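Local coordinates for protein proline dehydrogenase (Bradyrhizobium japonicum USDA 110, PDB 3HAZ) that probably oxidises proline to glutamate in two steps, with FAD in its proline dehydrogenase part and NAD in its aldehyde dehydrogenase part, at residues Q669-N678 / H972-E980. Numbering follows the deposited sequence.
Sequences QVTAALMAGN and HYLARFATE
A672 sits where three side chains of 972-980 converge. Its CB comes at the edge of the Y973 ring, close to the ring plane, and A672 CB lies 3.4 Å from Y973 CE2 and 3.7 Å from L974 CD2. Over one face of F977, offset toward the rim, A672 CB makes a CH-pi contact, 4.2 Å from the ring centroid. With CG anti to its carbonyl carbon (chi1 -67°), F977 puts its ring against the helix backbone, F977 CD2 3.5 Å from A673 CA. Between the two aromatics, F977 turns its edge, through CE1, onto a face of Y973. One turn along from A672, A676 packs its CB against F977 CB at 3.5 Å. All this joins helix 664-675 of the aldehyde dehydrogenase domain's NAD-binding half to the short helix-like turn (973-976) that leads into strand 978-986, which pairs with strand 641-656 and reaches the second subunit. Toward the nucleotide site, Q669 passes its CG by Y973 OH, while its amide is held by T734 and the carbonyl of I656. The helix closes in a Schellman motif at G677, and N678 follows, buried. N678 ND2 donates to F977 O (2.8 Å, N-H...O 164°) and also to A673 O (3.0 Å), both acceptors near the amide plane; A673 O accepts from N678 N as well, while OD1 of N678 accepts from the backbone N of R650 and G651. A leucine here would probably leave F977 O without this donor and the N-H groups of R650 and G651 without their shared acceptor.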
loop_
_atom_site.group_PDB
_atom_site.type_symbol
_atom_site.label_atom_id
_atom_site.label_comp_id
_atom_site.label_asym_id
_atom_site.label_seq_id
_atom_site.Cartn_x
_atom_site.Cartn_y
_atom_site.Cartn_z
ATOM N N GLN A 669 -22.117 -14.096 31.985
ATOM C CA GLN A 669 -21.313 -15.196 32.503
ATOM C C GLN A 669 -21.564 -16.480 31.723
ATOM O O GLN A 669 -20.632 -17.209 31.402
ATOM C CB GLN A 669 -21.613 -15.420 33.987
ATOM C CG GLN A 669 -21.315 -14.204 34.850
ATOM C CD GLN A 669 -21.374 -14.507 36.326
ATOM O OE1 GLN A 669 -20.505 -14.085 37.083
ATOM N NE2 GLN A 669 -22.396 -15.248 36.748
ATOM N N VAL A 670 -22.829 -16.749 31.420
ATOM C CA VAL A 670 -23.205 -17.995 30.761
ATOM C C VAL A 670 -22.688 -18.083 29.323
ATOM O O VAL A 670 -22.066 -19.077 28.945
ATOM C CB VAL A 670 -24.724 -18.219 30.808
ATOM C CG1 VAL A 670 -25.123 -19.368 29.883
ATOM C CG2 VAL A 670 -25.164 -18.511 32.242
ATOM N N THR A 671 -22.924 -17.032 28.538
ATOM C CA THR A 671 -22.498 -17.005 27.142
ATOM C C THR A 671 -20.976 -16.961 27.002
ATOM O O THR A 671 -20.429 -17.471 26.034
ATOM C CB THR A 671 -23.120 -15.826 26.358
ATOM O OG1 THR A 671 -22.742 -14.583 26.968
ATOM C CG2 THR A 671 -24.642 -15.941 26.318
ATOM N N ALA A 672 -20.292 -16.357 27.967
ATOM C CA ALA A 672 -18.833 -16.367 27.948
ATOM C C ALA A 672 -18.314 -17.798 28.053
ATOM O O ALA A 672 -17.496 -18.226 27.241
ATOM C CB ALA A 672 -18.278 -15.527 29.073
ATOM N N ALA A 673 -18.791 -18.523 29.065
ATOM C CA ALA A 673 -18.402 -19.916 29.292
ATOM C C ALA A 673 -18.734 -20.779 28.078
ATOM O O ALA A 673 -17.894 -21.544 27.596
ATOM C CB ALA A 673 -19.099 -20.460 30.543
ATOM N N LEU A 674 -19.962 -20.645 27.589
ATOM C CA LEU A 674 -20.398 -21.333 26.379
ATOM C C LEU A 674 -19.522 -21.000 25.174
ATOM O O LEU A 674 -19.119 -21.898 24.418
ATOM C CB LEU A 674 -21.854 -20.985 26.064
ATOM C CG LEU A 674 -22.934 -21.592 26.955
ATOM C CD1 LEU A 674 -24.282 -20.940 26.657
ATOM C CD2 LEU A 674 -23.003 -23.121 26.789
ATOM N N MET A 675 -19.223 -19.717 24.986
ATOM C CA MET A 675 -18.431 -19.304 23.827
ATOM C C MET A 675 -17.045 -19.944 23.848
ATOM O O MET A 675 -16.495 -20.293 22.800
ATOM C CB MET A 675 -18.318 -17.777 23.728
ATOM C CG MET A 675 -17.588 -17.306 22.472
ATOM S SD MET A 675 -18.496 -17.674 20.945
ATOM C CE MET A 675 -17.159 -18.306 19.930
ATOM N N ALA A 676 -16.489 -20.108 25.043
ATOM C CA ALA A 676 -15.157 -20.691 25.192
ATOM C C ALA A 676 -15.147 -22.203 24.960
ATOM O O ALA A 676 -14.083 -22.821 24.916
ATOM C CB ALA A 676 -14.591 -20.367 26.554
ATOM N N GLY A 677 -16.331 -22.793 24.819
ATOM C CA GLY A 677 -16.442 -24.208 24.515
ATOM C C GLY A 677 -16.767 -25.072 25.722
ATOM O O GLY A 677 -16.625 -26.291 25.679
ATOM N N ASN A 678 -17.192 -24.437 26.807
ATOM C CA ASN A 678 -17.612 -25.157 28.004
ATOM C C ASN A 678 -19.105 -25.424 27.999
ATOM O O ASN A 678 -19.878 -24.647 27.440
ATOM C CB ASN A 678 -17.299 -24.330 29.245
ATOM C CG ASN A 678 -15.847 -23.946 29.334
ATOM O OD1 ASN A 678 -15.012 -24.759 29.717
ATOM N ND2 ASN A 678 -15.536 -22.688 28.998
ATOM N N HIS A 972 -9.908 -9.576 27.883
ATOM C CA HIS A 972 -9.158 -10.609 28.600
ATOM C C HIS A 972 -10.059 -11.634 29.279
ATOM O O HIS A 972 -9.582 -12.493 30.014
ATOM C CB HIS A 972 -8.227 -9.979 29.640
ATOM C CG HIS A 972 -7.248 -9.013 29.055
ATOM N ND1 HIS A 972 -6.099 -9.419 28.412
ATOM C CD2 HIS A 972 -7.254 -7.661 29.001
ATOM C CE1 HIS A 972 -5.437 -8.357 27.990
ATOM N NE2 HIS A 972 -6.117 -7.278 28.333
ATOM N N TYR A 973 -11.358 -11.547 29.017
ATOM C CA TYR A 973 -12.346 -12.359 29.729
ATOM C C TYR A 973 -12.429 -13.813 29.258
ATOM O O TYR A 973 -12.347 -14.743 30.067
ATOM C CB TYR A 973 -13.720 -11.707 29.601
ATOM C CG TYR A 973 -14.757 -12.158 30.608
ATOM C CD1 TYR A 973 -14.590 -11.913 31.969
ATOM C CD2 TYR A 973 -15.926 -12.786 30.190
ATOM C CE1 TYR A 973 -15.554 -12.303 32.890
ATOM C CE2 TYR A 973 -16.893 -13.178 31.100
ATOM C CZ TYR A 973 -16.701 -12.934 32.446
ATOM O OH TYR A 973 -17.664 -13.322 33.342
ATOM N N LEU A 974 -12.606 -14.005 27.954
ATOM C CA LEU A 974 -12.887 -15.330 27.408
ATOM C C LEU A 974 -11.766 -16.338 27.647
ATOM O O LEU A 974 -12.027 -17.508 27.929
ATOM C CB LEU A 974 -13.220 -15.246 25.915
ATOM C CG LEU A 974 -14.546 -14.547 25.581
ATOM C CD1 LEU A 974 -14.891 -14.675 24.105
ATOM C CD2 LEU A 974 -15.677 -15.089 26.440
ATOM N N ALA A 975 -10.525 -15.879 27.529
ATOM C CA ALA A 975 -9.361 -16.747 27.669
ATOM C C ALA A 975 -9.373 -17.497 28.995
ATOM O O ALA A 975 -8.941 -18.645 29.066
ATOM C CB ALA A 975 -8.070 -15.941 27.528
ATOM N N ARG A 976 -9.852 -16.838 30.045
ATOM C CA ARG A 976 -9.914 -17.457 31.368
ATOM C C ARG A 976 -10.823 -18.691 31.408
ATOM O O ARG A 976 -10.646 -19.567 32.259
ATOM C CB ARG A 976 -10.371 -16.438 32.410
ATOM C CG ARG A 976 -10.074 -16.847 33.835
ATOM C CD ARG A 976 -8.595 -16.692 34.144
ATOM N NE ARG A 976 -8.328 -17.009 35.542
ATOM C CZ ARG A 976 -7.867 -18.182 35.963
ATOM N NH1 ARG A 976 -7.603 -19.146 35.094
ATOM N NH2 ARG A 976 -7.659 -18.386 37.254
ATOM N N PHE A 977 -11.793 -18.759 30.494
ATOM C CA PHE A 977 -12.732 -19.885 30.455
ATOM C C PHE A 977 -12.185 -21.063 29.658
ATOM O O PHE A 977 -12.836 -22.108 29.552
ATOM C CB PHE A 977 -14.075 -19.462 29.855
ATOM C CG PHE A 977 -14.844 -18.480 30.698
ATOM C CD1 PHE A 977 -14.571 -17.120 30.627
ATOM C CD2 PHE A 977 -15.851 -18.913 31.542
ATOM C CE1 PHE A 977 -15.290 -16.205 31.393
ATOM C CE2 PHE A 977 -16.573 -18.010 32.312
ATOM C CZ PHE A 977 -16.291 -16.651 32.236
ATOM N N ALA A 978 -11.002 -20.891 29.082
ATOM C CA ALA A 978 -10.429 -21.924 28.224
ATOM C C ALA A 978 -9.071 -22.395 28.724
ATOM O O ALA A 978 -8.503 -21.813 29.646
ATOM C CB ALA A 978 -10.321 -21.426 26.785
ATOM N N THR A 979 -8.560 -23.458 28.109
ATOM C CA THR A 979 -7.238 -23.958 28.431
ATOM C C THR A 979 -6.404 -24.001 27.157
ATOM O O THR A 979 -6.934 -24.245 26.072
ATOM C CB THR A 979 -7.314 -25.368 29.092
ATOM O OG1 THR A 979 -6.024 -25.745 29.582
ATOM C CG2 THR A 979 -7.801 -26.415 28.102
ATOM N N GLU A 980 -5.102 -23.753 27.289
ATOM C CA GLU A 980 -4.199 -23.764 26.137
ATOM C C GLU A 980 -3.729 -25.169 25.761
ATOM O O GLU A 980 -3.564 -26.032 26.620
ATOM C CB GLU A 980 -2.959 -22.926 26.424
ATOM C CG GLU A 980 -3.156 -21.415 26.413
ATOM C CD GLU A 980 -2.060 -20.720 27.185
ATOM O OE1 GLU A 980 -1.108 -20.210 26.555
ATOM O OE2 GLU A 980 -2.132 -20.722 28.432
#